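Local coordinates for thioesterase (Xanthomonas campestris pv. campestris, PDB 2FUJ), which probably hydrolyses the thioester bond of fatty acyl-CoA molecules, as a tetrameric hotdog-fold thioesterase, at residues K8-R12 with E81-E85; V17-M22 with P71-P75; Y36-R41 with I78-L82; P59-N65 with G111-W117. One frame throughout, in Å; residues are numbered along the deposited sequence.

Contact 1. Residues K8-R12 with E81-E85; sequences KILAR and ELFVE
Leu-10 N and Ala-11 N both donate to Leu-82 O, at 2.7 Å from Leu-10 N and 3.2 Å from Ala-11 N. The two N-H groups reach this oxygen from the same face of its carbonyl plane. In return Leu-82 N binds Ala-11 O at 2.7 Å in an almost straight bond (176°). Further along, Val-84 N donates to Lys-8 O. Two residues set against one make a classic beta bulge in the antiparallel pairing of 9-12 with 81-84. Strand 9-15 is an outermost strand of the hotdog sheet within this chain, and the bulge sits near its start.

The bulge turns the side chain of Leu-10 toward strand 81-84. Its CD2 lies 3.6 Å from Val-84 CG2, and the two side chains cross obliquely. The face beyond mixes an apolar pair, Ile-9 with Phe-83, and a charged pair, Arg-12 with Glu-81. Arg-12 and Glu-81 run side by side. Arg-12 NE meets Glu-81 OE1 at 3.4 Å, a weak but straight hydrogen bond, part of a salt bridge, at the edge of the guanidinium. The carboxylate is turned 49° from the guanidinium plane. The Lys-8 chain folds back near its end, which brings NZ to 3.2 Å from Phe-83 CD2.

Outside the pair, Arg-97 binds Glu-81 OE2 and Glu-104 binds Arg-12 NH2. Trp-44 of helix 30-47 packs on Leu-10 and Ala-11.

Contact 2. Residues V17-M22 with P71-P75; sequences VRWRDM and PLVWP
Trp-19 turns the edge of its indole to the face of Trp-74 in a T-shaped (edge-to-face) stack. The planes stand at 88°, and the Trp-19 five-membered ring and Trp-74 six-membered ring have centroids 5.2 Å apart. The contact joins two connecting loops of the hotdog fold, one before helix 30-47 and one before strand 78-87. Segment 17-22 includes a short 3-10 turn, 19-21.

The tight part is the Trp-74 ring. Trp-19 CB makes a CH-pi contact over its five-membered ring, 4.0 Å from the centroid. Pro-75 CB lies over the opposite face, so the indole is clamped between them. With chi1 at 179° the Trp-74 ring extends opposite its own backbone N, across to Trp-19. Trp-74 NE1 bonds to Glu-39 of the second subunit, which also receives Trp-19 N. Val-17 adds a plain apolar touch, CG2 to Leu-72 CD2 at 3.9 Å. The turn itself is held by Arg-18 N, which meets Asp-21 OD1 at 2.9 Å from above the carboxylate plane. Arg-18 NH2 pairs with Asp-21 of the second subunit.

The side at Val-73 is looser and partly exposed. Val-73 directs its side chain away from 17-22, and its CB stays 4.5 Å from Met-22 SD. Back on the buried side, Met-22 crosses Trp-74 at about a right angle, with CE 3.7 Å from Trp-74 CB, and Met-22 SD accepts a weak hydrogen bond from Trp-74 N at 3.6 Å.

Contact 3. Residues Y36-R41 with I78-L82; sequences YLEEAR and ILVEL
Helix segment 36-41 crosses strand 78-82 at -65°, with the two axes 8.9 Å apart at closest approach. The backbones come nearest at Ala-40 and Val-80, whose CA atoms are 6.4 Å apart. No hydrogen bond links the segments; the contact is mostly side-chain packing.

Ala-40 is the close point. Its CB rests 3.6 Å from Val-80 CG1 and 3.8 Å from Leu-82 CD1, bridging two residues of the strand. Val-80 CG1 stands anti to the backbone N (chi1 -175°), where it meets both Ala-40 and Leu-37. Leu-37 comes in at about a right angle, its CD2 3.8 Å from the same Val-80 CG1. This is the core of the hotdog fold, in which the long helix 30-47 is the sausage wrapped by the antiparallel sheet. Leu-37 also touches His-96 and Ile-98 on the next strand.

At one end Arg-41 contributes its aliphatic part, CG lying 4.0 Å from Leu-82 CD1. At the other, Ile-78 CD1 sits over one face of the Tyr-36 ring, 4.5 Å from CZ of Tyr-36. Val-17 and Val-28 also pack on Tyr-36. Its hydroxyl is hydrogen-bonded to Asp-21 OD1 in the loop 17-22.

Contact 4. Residues P59-N65 with G111-W117; sequences PVVAATN and GNVVVVW
Strands 59-65 and 111-116 run antiparallel, their axes 4.6 Å apart at closest approach and their directions at 142°. A classic beta bulge interrupts the pairing. Ala-62 and Ala-63 both face Val-114, whose O takes Ala-62 N at 2.8 Å and Ala-63 N in a weak bond at 3.4 Å.

Valines fill most of the contact. Val-60 CG2 and Val-116 CG2 are squeezed to 3.3 Å, tighter than usual for carbons. The CG2 methyl of each valine sits between its own backbone N and carbonyl carbon. On the other face of the sheet Val-61 CG1 crosses to Val-113 CG1 at 3.7 Å, and Arg-41 of helix 30-47 covers both residues. Pro-59 lies over one face of the Trp-117 indole, with CB 3.5 Å from Trp-117 CE2.

At the far end Asn-65 and Asn-112 lie side by side. Their backbones exchange two hydrogen bonds, and Asn-112 ND2 reaches Asn-65 OD1 in a weak, bent bond of 3.1 Å (128°). The two amide planes are 67° apart.

Thr-64 OG1 bonds to Tyr-68 of the fourth subunit. Residues 63-65 also pair antiparallel with a strand of that subunit. Strand 58-68 is outermost within its own chain, and the sheet continues across the interface, the way paired hotdog subunits typically join.

Overall arrangement
Contacts 1 and 4 hold the two outermost strands of the chain's sheet, 9-15 and 58-68, to their inner neighbours. Both are partly buried and each carries a classic bulge. Contact 1 adds a charged pair, Arg-12 with Glu-81; contact 4 is mostly valine and lies beside the fourth subunit. Contact 3 is the buried core, where the packing is almost entirely apolar and no hydrogen bond crosses; its centre is about 4 Å from the chain's centre. It shares Glu-81 and Leu-82 with contact 1, and Arg-41 carries it over to Val-61 and Val-113 of contact 4. Contact 2 is also buried, yet far from that centre. It joins loops through aromatic rings at subunit interfaces, and Asp-21 with Tyr-36 connects it to contact 3.

Contact 1. Residues K8-R12 with E81-E85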
loop_
_atom_site.group_PDB
_atom_site.type_symbol
_atom_site.label_atom_id
_atom_site.label_comp_id
_atom_site.label_asym_id
_atom_site.label_seq_id
_atom_site.Cartn_x
_atom_site.Cartn_y
_atom_site.Cartn_z
ATOM N N LYS A 8 22.233 -1.021 24.046
ATOM C CA LYS A 8 21.936 -1.779 22.796
ATOM C C LYS A 8 20.564 -1.423 22.229
ATOM O O LYS A 8 20.454 -0.940 21.098
ATOM C CB LYS A 8 21.989 -3.285 23.066
ATOM C CG LYS A 8 23.173 -3.988 22.443
ATOM C CD LYS A 8 23.131 -5.491 22.708
ATOM C CE LYS A 8 21.965 -6.173 21.985
ATOM N NZ LYS A 8 22.073 -6.062 20.494
ATOM N N ILE A 9 19.528 -1.660 23.029
ATOM C CA ILE A 9 18.148 -1.403 22.629
ATOM C C ILE A 9 17.836 0.075 22.415
ATOM O O ILE A 9 18.179 0.920 23.241
ATOM C CB ILE A 9 17.154 -1.960 23.673
ATOM C CG1 ILE A 9 17.574 -3.369 24.110
ATOM C CG2 ILE A 9 15.761 -2.011 23.082
ATOM C CD1 ILE A 9 17.677 -4.466 23.010
ATOM N N LEU A 10 17.188 0.374 21.295
ATOM C CA LEU A 10 16.800 1.732 20.950
ATOM C C LEU A 10 15.314 1.893 21.254
ATOM O O LEU A 10 14.883 2.917 21.791
ATOM C CB LEU A 10 17.047 1.993 19.457
ATOM C CG LEU A 10 18.513 2.124 19.030
ATOM C CD1 LEU A 10 18.627 2.217 17.505
ATOM C CD2 LEU A 10 19.108 3.357 19.693
ATOM N N ALA A 11 14.537 0.871 20.900
ATOM C CA ALA A 11 13.102 0.896 21.118
ATOM C C ALA A 11 12.433 -0.457 20.895
ATOM O O ALA A 11 12.956 -1.313 20.188
ATOM C CB ALA A 11 12.473 1.937 20.200
ATOM N N ARG A 12 11.269 -0.631 21.515
ATOM C CA ARG A 12 10.463 -1.840 21.389
ATOM C C ARG A 12 9.066 -1.269 21.133
ATOM O O ARG A 12 8.330 -0.927 22.064
ATOM C CB ARG A 12 10.530 -2.660 22.685
ATOM C CG ARG A 12 11.970 -2.994 23.085
ATOM C CD ARG A 12 12.081 -3.909 24.298
ATOM N NE ARG A 12 11.626 -5.264 24.010
ATOM C CZ ARG A 12 10.480 -5.777 24.444
ATOM N NH1 ARG A 12 9.669 -5.046 25.195
ATOM N NH2 ARG A 12 10.138 -7.021 24.122
ATOM N N GLU A 81 11.368 -4.563 17.801
ATOM C CA GLU A 81 12.512 -4.275 18.636
ATOM C C GLU A 81 13.649 -3.752 17.771
ATOM O O GLU A 81 14.072 -4.412 16.828
ATOM C CB GLU A 81 12.917 -5.562 19.344
ATOM C CG GLU A 81 14.108 -5.463 20.252
ATOM C CD GLU A 81 14.332 -6.764 20.992
ATOM O OE1 GLU A 81 13.565 -7.056 21.937
ATOM O OE2 GLU A 81 15.261 -7.505 20.615
ATOM N N LEU A 82 14.130 -2.560 18.101
ATOM C CA LEU A 82 15.224 -1.940 17.367
ATOM C C LEU A 82 16.437 -1.768 18.280
ATOM O O LEU A 82 16.302 -1.390 19.438
ATOM C CB LEU A 82 14.798 -0.569 16.847
ATOM C CG LEU A 82 13.594 -0.527 15.912
ATOM C CD1 LEU A 82 13.328 0.911 15.499
ATOM C CD2 LEU A 82 13.861 -1.395 14.688
ATOM N N PHE A 83 17.624 -2.052 17.758
ATOM C CA PHE A 83 18.841 -1.888 18.550
ATOM C C PHE A 83 20.003 -1.469 17.656
ATOM O O PHE A 83 19.921 -1.569 16.432
ATOM C CB PHE A 83 19.192 -3.184 19.291
ATOM C CG PHE A 83 19.257 -4.393 18.405
ATOM C CD1 PHE A 83 18.097 -4.998 17.941
ATOM C CD2 PHE A 83 20.482 -4.915 18.016
ATOM C CE1 PHE A 83 18.160 -6.112 17.094
ATOM C CE2 PHE A 83 20.551 -6.025 17.173
ATOM C CZ PHE A 83 19.383 -6.620 16.712
ATOM N N VAL A 84 21.078 -0.988 18.268
ATOM C CA VAL A 84 22.245 -0.555 17.507
ATOM C C VAL A 84 23.161 -1.741 17.222
ATOM O O VAL A 84 23.749 -2.321 18.136
ATOM C CB VAL A 84 23.046 0.527 18.267
ATOM C CG1 VAL A 84 24.268 0.952 17.448
ATOM C CG2 VAL A 84 22.159 1.724 18.545
ATOM N N GLU A 85 23.264 -2.104 15.951
ATOM C CA GLU A 85 24.115 -3.205 15.547
ATOM C C GLU A 85 25.505 -2.669 15.247
ATOM O O GLU A 85 26.509 -3.277 15.615
ATOM C CB GLU A 85 23.562 -3.889 14.301
ATOM C CG GLU A 85 24.362 -5.110 13.873
ATOM C CD GLU A 85 23.902 -5.675 12.547
ATOM O OE1 GLU A 85 22.698 -6.010 12.415
ATOM O OE2 GLU A 85 24.750 -5.780 11.627
#

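Contact 2. Residues V17-M22 with P71-P75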
loop_
_atom_site.group_PDB
_atom_site.type_symbol
_atom_site.label_atom_id
_atom_site.label_comp_id
_atom_site.label_asym_id
_atom_site.label_seq_id
_atom_site.Cartn_x
_atom_site.Cartn_y
_atom_site.Cartn_z
ATOM N N VAL A 17 -1.144 -4.967 13.150
ATOM C CA VAL A 17 -1.146 -5.462 11.781
ATOM C C VAL A 17 -2.537 -5.182 11.214
ATOM O O VAL A 17 -3.525 -5.204 11.950
ATOM C CB VAL A 17 -0.867 -6.986 11.723
ATOM C CG1 VAL A 17 -1.146 -7.529 10.326
ATOM C CG2 VAL A 17 0.574 -7.251 12.085
ATOM N N ARG A 18 -2.609 -4.912 9.915
ATOM C CA ARG A 18 -3.879 -4.641 9.258
ATOM C C ARG A 18 -4.205 -5.792 8.320
ATOM O O ARG A 18 -3.312 -6.448 7.796
ATOM C CB ARG A 18 -3.810 -3.335 8.464
ATOM C CG ARG A 18 -3.711 -2.069 9.289
ATOM C CD ARG A 18 -3.460 -0.887 8.376
ATOM N NE ARG A 18 -3.163 0.346 9.102
ATOM C CZ ARG A 18 -2.773 1.473 8.516
ATOM N NH1 ARG A 18 -2.634 1.521 7.198
ATOM N NH2 ARG A 18 -2.520 2.550 9.241
ATOM N N TRP A 19 -5.494 -6.034 8.116
ATOM C CA TRP A 19 -5.935 -7.114 7.253
ATOM C C TRP A 19 -5.346 -6.943 5.852
ATOM O O TRP A 19 -4.926 -7.918 5.225
ATOM C CB TRP A 19 -7.467 -7.139 7.199
ATOM C CG TRP A 19 -8.034 -8.328 6.503
ATOM C CD1 TRP A 19 -8.201 -9.583 7.012
ATOM C CD2 TRP A 19 -8.476 -8.381 5.147
ATOM N NE1 TRP A 19 -8.722 -10.418 6.050
ATOM C CE2 TRP A 19 -8.901 -9.701 4.895
ATOM C CE3 TRP A 19 -8.553 -7.438 4.117
ATOM C CZ2 TRP A 19 -9.397 -10.101 3.651
ATOM C CZ3 TRP A 19 -9.043 -7.839 2.885
ATOM C CH2 TRP A 19 -9.458 -9.157 2.664
ATOM N N ARG A 20 -5.326 -5.705 5.367
ATOM C CA ARG A 20 -4.784 -5.388 4.041
ATOM C C ARG A 20 -3.280 -5.679 3.930
ATOM O O ARG A 20 -2.729 -5.691 2.828
ATOM C CB ARG A 20 -5.059 -3.909 3.720
ATOM C CG ARG A 20 -4.309 -3.334 2.527
ATOM C CD ARG A 20 -4.694 -4.024 1.229
ATOM N NE ARG A 20 -3.811 -3.649 0.133
ATOM C CZ ARG A 20 -3.434 -4.477 -0.837
ATOM N NH1 ARG A 20 -3.869 -5.729 -0.855
ATOM N NH2 ARG A 20 -2.586 -4.064 -1.767
ATOM N N ASP A 21 -2.622 -5.906 5.068
ATOM C CA ASP A 21 -1.187 -6.188 5.076
ATOM C C ASP A 21 -0.891 -7.529 4.421
ATOM O O ASP A 21 0.208 -7.756 3.926
ATOM C CB ASP A 21 -0.643 -6.210 6.510
ATOM C CG ASP A 21 -0.493 -4.818 7.120
ATOM O OD1 ASP A 21 -0.234 -4.747 8.335
ATOM O OD2 ASP A 21 -0.619 -3.807 6.407
ATOM N N MET A 22 -1.873 -8.423 4.433
ATOM C CA MET A 22 -1.680 -9.735 3.836
ATOM C C MET A 22 -1.827 -9.694 2.320
ATOM O O MET A 22 -2.472 -8.804 1.772
ATOM C CB MET A 22 -2.682 -10.744 4.418
ATOM C CG MET A 22 -2.573 -10.947 5.937
ATOM S SD MET A 22 -3.591 -12.336 6.539
ATOM C CE MET A 22 -5.238 -11.650 6.370
ATOM N N PRO A 71 5.936 -17.022 8.711
ATOM C CA PRO A 71 4.805 -16.215 8.261
ATOM C C PRO A 71 4.005 -15.545 9.360
ATOM O O PRO A 71 3.785 -16.112 10.430
ATOM C CB PRO A 71 3.970 -17.211 7.462
ATOM C CG PRO A 71 4.207 -18.493 8.179
ATOM C CD PRO A 71 5.699 -18.451 8.443
ATOM N N LEU A 72 3.587 -14.320 9.066
ATOM C CA LEU A 72 2.791 -13.513 9.977
ATOM C C LEU A 72 1.393 -13.412 9.387
ATOM O O LEU A 72 1.232 -13.155 8.192
ATOM C CB LEU A 72 3.402 -12.115 10.099
ATOM C CG LEU A 72 2.548 -11.003 10.720
ATOM C CD1 LEU A 72 2.283 -11.281 12.194
ATOM C CD2 LEU A 72 3.269 -9.684 10.559
ATOM N N VAL A 73 0.380 -13.634 10.211
ATOM C CA VAL A 73 -0.987 -13.544 9.733
ATOM C C VAL A 73 -1.841 -12.665 10.640
ATOM O O VAL A 73 -1.647 -12.620 11.852
ATOM C CB VAL A 73 -1.643 -14.945 9.630
ATOM C CG1 VAL A 73 -0.826 -15.823 8.712
ATOM C CG2 VAL A 73 -1.750 -15.581 11.009
ATOM N N TRP A 74 -2.767 -11.943 10.027
ATOM C CA TRP A 74 -3.683 -11.088 10.759
ATOM C C TRP A 74 -4.549 -12.085 11.535
ATOM O O TRP A 74 -4.789 -13.195 11.058
ATOM C CB TRP A 74 -4.514 -10.293 9.751
ATOM C CG TRP A 74 -5.523 -9.366 10.333
ATOM C CD1 TRP A 74 -5.368 -8.037 10.586
ATOM C CD2 TRP A 74 -6.876 -9.688 10.670
ATOM N NE1 TRP A 74 -6.547 -7.505 11.054
ATOM C CE2 TRP A 74 -7.488 -8.498 11.117
ATOM C CE3 TRP A 74 -7.631 -10.866 10.634
ATOM C CZ2 TRP A 74 -8.823 -8.453 11.528
ATOM C CZ3 TRP A 74 -8.959 -10.821 11.041
ATOM C CH2 TRP A 74 -9.538 -9.623 11.482
ATOM N N PRO A 75 -5.049 -11.705 12.725
ATOM C CA PRO A 75 -4.902 -10.432 13.439
ATOM C C PRO A 75 -3.789 -10.377 14.494
ATOM O O PRO A 75 -3.925 -9.678 15.494
ATOM C CB PRO A 75 -6.268 -10.263 14.079
ATOM C CG PRO A 75 -6.550 -11.666 14.525
ATOM C CD PRO A 75 -6.094 -12.531 13.361
#

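Contact 3. Residues Y36-R41 with I78-L82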
loop_
_atom_site.group_PDB
_atom_site.type_symbol
_atom_site.label_atom_id
_atom_site.label_comp_id
_atom_site.label_asym_id
_atom_site.label_seq_id
_atom_site.Cartn_x
_atom_site.Cartn_y
_atom_site.Cartn_z
ATOM N N TYR A 36 6.869 -1.852 8.597
ATOM C CA TYR A 36 6.761 -1.985 10.049
ATOM C C TYR A 36 8.030 -1.409 10.675
ATOM O O TYR A 36 7.987 -0.746 11.709
ATOM C CB TYR A 36 6.637 -3.452 10.467
ATOM C CG TYR A 36 5.386 -4.158 10.008
ATOM C CD1 TYR A 36 4.177 -3.471 9.879
ATOM C CD2 TYR A 36 5.396 -5.524 9.752
ATOM C CE1 TYR A 36 3.010 -4.133 9.503
ATOM C CE2 TYR A 36 4.234 -6.199 9.379
ATOM C CZ TYR A 36 3.043 -5.497 9.258
ATOM O OH TYR A 36 1.895 -6.161 8.897
ATOM N N LEU A 37 9.163 -1.673 10.035
ATOM C CA LEU A 37 10.439 -1.183 10.540
ATOM C C LEU A 37 10.494 0.331 10.449
ATOM O O LEU A 37 11.064 1.005 11.308
ATOM C CB LEU A 37 11.586 -1.812 9.748
ATOM C CG LEU A 37 11.672 -3.328 9.894
ATOM C CD1 LEU A 37 12.762 -3.879 8.990
ATOM C CD2 LEU A 37 11.948 -3.676 11.349
ATOM N N GLU A 38 9.892 0.867 9.393
ATOM C CA GLU A 38 9.846 2.303 9.191
ATOM C C GLU A 38 9.026 2.955 10.304
ATOM O O GLU A 38 9.484 3.895 10.956
ATOM C CB GLU A 38 9.214 2.589 7.827
ATOM C CG GLU A 38 9.029 4.039 7.473
ATOM C CD GLU A 38 8.309 4.179 6.145
ATOM O OE1 GLU A 38 7.087 3.926 6.102
ATOM O OE2 GLU A 38 8.969 4.515 5.143
ATOM N N GLU A 39 7.819 2.442 10.532
ATOM C CA GLU A 39 6.950 2.996 11.570
ATOM C C GLU A 39 7.657 2.999 12.922
ATOM O O GLU A 39 7.606 3.980 13.657
ATOM C CB GLU A 39 5.652 2.191 11.669
ATOM C CG GLU A 39 4.553 2.857 12.511
ATOM C CD GLU A 39 4.125 4.215 11.971
ATOM O OE1 GLU A 39 4.296 4.461 10.758
ATOM O OE2 GLU A 39 3.604 5.037 12.761
ATOM N N ALA A 40 8.324 1.896 13.245
ATOM C CA ALA A 40 9.040 1.802 14.514
ATOM C C ALA A 40 10.108 2.888 14.617
ATOM O O ALA A 40 10.248 3.524 15.654
ATOM C CB ALA A 40 9.678 0.415 14.664
ATOM N N ARG A 41 10.854 3.116 13.540
ATOM C CA ARG A 41 11.894 4.145 13.575
ATOM C C ARG A 41 11.358 5.554 13.828
ATOM O O ARG A 41 11.924 6.310 14.627
ATOM C CB ARG A 41 12.702 4.153 12.276
ATOM C CG ARG A 41 13.533 2.913 12.040
ATOM C CD ARG A 41 14.663 3.205 11.061
ATOM N NE ARG A 41 14.164 3.753 9.805
ATOM C CZ ARG A 41 13.594 3.031 8.845
ATOM N NH1 ARG A 41 13.452 1.719 8.987
ATOM N NH2 ARG A 41 13.162 3.625 7.741
ATOM N N ILE A 78 2.245 -7.133 16.243
ATOM C CA ILE A 78 3.660 -7.373 16.498
ATOM C C ILE A 78 4.349 -6.385 17.419
ATOM O O ILE A 78 3.794 -5.365 17.796
ATOM C CB ILE A 78 4.422 -7.354 15.169
ATOM C CG1 ILE A 78 4.210 -5.986 14.503
ATOM C CG2 ILE A 78 3.922 -8.470 14.275
ATOM C CD1 ILE A 78 2.907 -5.748 13.733
ATOM N N LEU A 79 5.586 -6.717 17.767
ATOM C CA LEU A 79 6.415 -5.873 18.600
ATOM C C LEU A 79 7.718 -5.705 17.842
ATOM O O LEU A 79 8.422 -6.686 17.582
ATOM C CB LEU A 79 6.691 -6.541 19.945
ATOM C CG LEU A 79 7.618 -5.725 20.835
ATOM C CD1 LEU A 79 6.929 -4.424 21.224
ATOM C CD2 LEU A 79 7.972 -6.528 22.058
ATOM N N VAL A 80 8.041 -4.474 17.468
ATOM C CA VAL A 80 9.270 -4.246 16.727
ATOM C C VAL A 80 10.360 -3.724 17.631
ATOM O O VAL A 80 10.294 -2.617 18.151
ATOM C CB VAL A 80 9.056 -3.270 15.565
ATOM C CG1 VAL A 80 10.329 -3.163 14.737
ATOM C CG2 VAL A 80 7.924 -3.755 14.705
ATOM N N GLU A 81 11.368 -4.563 17.801
ATOM C CA GLU A 81 12.512 -4.275 18.636
ATOM C C GLU A 81 13.649 -3.752 17.771
ATOM O O GLU A 81 14.072 -4.412 16.828
ATOM C CB GLU A 81 12.917 -5.562 19.344
ATOM C CG GLU A 81 14.108 -5.463 20.252
ATOM C CD GLU A 81 14.332 -6.764 20.992
ATOM O OE1 GLU A 81 13.565 -7.056 21.937
ATOM O OE2 GLU A 81 15.261 -7.505 20.615
ATOM N N LEU A 82 14.130 -2.560 18.101
ATOM C CA LEU A 82 15.224 -1.940 17.367
ATOM C C LEU A 82 16.437 -1.768 18.280
ATOM O O LEU A 82 16.302 -1.390 19.438
ATOM C CB LEU A 82 14.798 -0.569 16.847
ATOM C CG LEU A 82 13.594 -0.527 15.912
ATOM C CD1 LEU A 82 13.328 0.911 15.499
ATOM C CD2 LEU A 82 13.861 -1.395 14.688
#

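Contact 4. Residues P59-N65 with G111-W117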
loop_
_atom_site.group_PDB
_atom_site.type_symbol
_atom_site.label_atom_id
_atom_site.label_comp_id
_atom_site.label_asym_id
_atom_site.label_seq_id
_atom_site.Cartn_x
_atom_site.Cartn_y
_atom_site.Cartn_z
ATOM N N PRO A 59 18.566 12.061 8.186
ATOM C CA PRO A 59 18.745 10.628 7.923
ATOM C C PRO A 59 18.025 10.088 6.694
ATOM O O PRO A 59 16.893 10.467 6.401
ATOM C CB PRO A 59 18.214 9.993 9.196
ATOM C CG PRO A 59 17.038 10.842 9.491
ATOM C CD PRO A 59 17.562 12.257 9.253
ATOM N N VAL A 60 18.698 9.193 5.981
ATOM C CA VAL A 60 18.129 8.556 4.803
ATOM C C VAL A 60 18.542 7.091 4.855
ATOM O O VAL A 60 19.667 6.767 5.239
ATOM C CB VAL A 60 18.646 9.201 3.488
ATOM C CG1 VAL A 60 18.253 10.674 3.443
ATOM C CG2 VAL A 60 20.148 9.053 3.385
ATOM N N VAL A 61 17.632 6.203 4.484
ATOM C CA VAL A 61 17.928 4.779 4.499
ATOM C C VAL A 61 18.767 4.374 3.299
ATOM O O VAL A 61 18.363 4.560 2.152
ATOM C CB VAL A 61 16.638 3.948 4.507
ATOM C CG1 VAL A 61 16.962 2.482 4.295
ATOM C CG2 VAL A 61 15.916 4.139 5.823
ATOM N N ALA A 62 19.940 3.812 3.574
ATOM C CA ALA A 62 20.853 3.387 2.527
ATOM C C ALA A 62 20.614 1.940 2.133
ATOM O O ALA A 62 20.890 1.545 1.000
ATOM C CB ALA A 62 22.286 3.568 2.994
ATOM N N ALA A 63 20.100 1.148 3.071
ATOM C CA ALA A 63 19.833 -0.261 2.801
ATOM C C ALA A 63 18.886 -0.910 3.812
ATOM O O ALA A 63 18.870 -0.548 4.987
ATOM C CB ALA A 63 21.154 -1.040 2.778
ATOM N N THR A 64 18.085 -1.855 3.331
ATOM C CA THR A 64 17.180 -2.614 4.186
ATOM C C THR A 64 17.508 -4.080 3.934
ATOM O O THR A 64 17.448 -4.555 2.798
ATOM C CB THR A 64 15.682 -2.360 3.876
ATOM O OG1 THR A 64 15.426 -2.538 2.478
ATOM C CG2 THR A 64 15.286 -0.961 4.311
ATOM N N ASN A 65 17.882 -4.780 4.997
ATOM C CA ASN A 65 18.248 -6.184 4.918
ATOM C C ASN A 65 17.322 -6.917 5.868
ATOM O O ASN A 65 17.557 -6.965 7.072
ATOM C CB ASN A 65 19.710 -6.348 5.330
ATOM C CG ASN A 65 20.637 -5.437 4.542
ATOM O OD1 ASN A 65 21.264 -4.540 5.101
ATOM N ND2 ASN A 65 20.716 -5.656 3.239
ATOM N N GLY A 111 17.269 -8.887 11.064
ATOM C CA GLY A 111 18.063 -8.281 10.015
ATOM C C GLY A 111 18.380 -6.868 10.464
ATOM O O GLY A 111 18.429 -6.598 11.663
ATOM N N ASN A 112 18.593 -5.957 9.522
ATOM C CA ASN A 112 18.896 -4.583 9.889
ATOM C C ASN A 112 18.578 -3.588 8.785
ATOM O O ASN A 112 18.218 -3.968 7.670
ATOM C CB ASN A 112 20.377 -4.443 10.247
ATOM C CG ASN A 112 21.282 -4.809 9.094
ATOM O OD1 ASN A 112 21.880 -5.882 9.082
ATOM N ND2 ASN A 112 21.375 -3.927 8.107
ATOM N N VAL A 113 18.711 -2.314 9.130
ATOM C CA VAL A 113 18.506 -1.208 8.210
ATOM C C VAL A 113 19.683 -0.258 8.422
ATOM O O VAL A 113 20.002 0.110 9.558
ATOM C CB VAL A 113 17.199 -0.447 8.505
ATOM C CG1 VAL A 113 17.078 0.743 7.566
ATOM C CG2 VAL A 113 16.009 -1.372 8.346
ATOM N N VAL A 114 20.338 0.130 7.336
ATOM C CA VAL A 114 21.474 1.032 7.435
ATOM C C VAL A 114 21.013 2.448 7.153
ATOM O O VAL A 114 20.463 2.727 6.093
ATOM C CB VAL A 114 22.581 0.654 6.434
ATOM C CG1 VAL A 114 23.687 1.687 6.476
ATOM C CG2 VAL A 114 23.133 -0.723 6.769
ATOM N N VAL A 115 21.229 3.328 8.122
ATOM C CA VAL A 115 20.841 4.721 8.001
ATOM C C VAL A 115 22.069 5.616 7.922
ATOM O O VAL A 115 23.049 5.394 8.626
ATOM C CB VAL A 115 19.999 5.164 9.212
ATOM C CG1 VAL A 115 19.734 6.655 9.143
ATOM C CG2 VAL A 115 18.699 4.378 9.246
ATOM N N VAL A 116 22.005 6.625 7.061
ATOM C CA VAL A 116 23.110 7.558 6.894
ATOM C C VAL A 116 22.559 8.977 6.905
ATOM O O VAL A 116 21.419 9.207 6.502
ATOM C CB VAL A 116 23.863 7.316 5.550
ATOM C CG1 VAL A 116 24.382 5.890 5.483
ATOM C CG2 VAL A 116 22.935 7.591 4.377
ATOM N N TRP A 117 23.346 9.925 7.402
ATOM C CA TRP A 117 22.913 11.314 7.416
ATOM C C TRP A 117 23.693 11.994 6.310
ATOM O O TRP A 117 24.889 12.274 6.449
ATOM C CB TRP A 117 23.183 11.961 8.779
ATOM C CG TRP A 117 22.361 11.356 9.875
ATOM C CD1 TRP A 117 22.470 10.092 10.376
ATOM C CD2 TRP A 117 21.257 11.961 10.559
ATOM N NE1 TRP A 117 21.502 9.868 11.323
ATOM C CE2 TRP A 117 20.743 10.999 11.458
ATOM C CE3 TRP A 117 20.651 13.226 10.501
ATOM C CZ2 TRP A 117 19.649 11.256 12.296
ATOM C CZ3 TRP A 117 19.555 13.486 11.342
ATOM C CH2 TRP A 117 19.069 12.501 12.225
#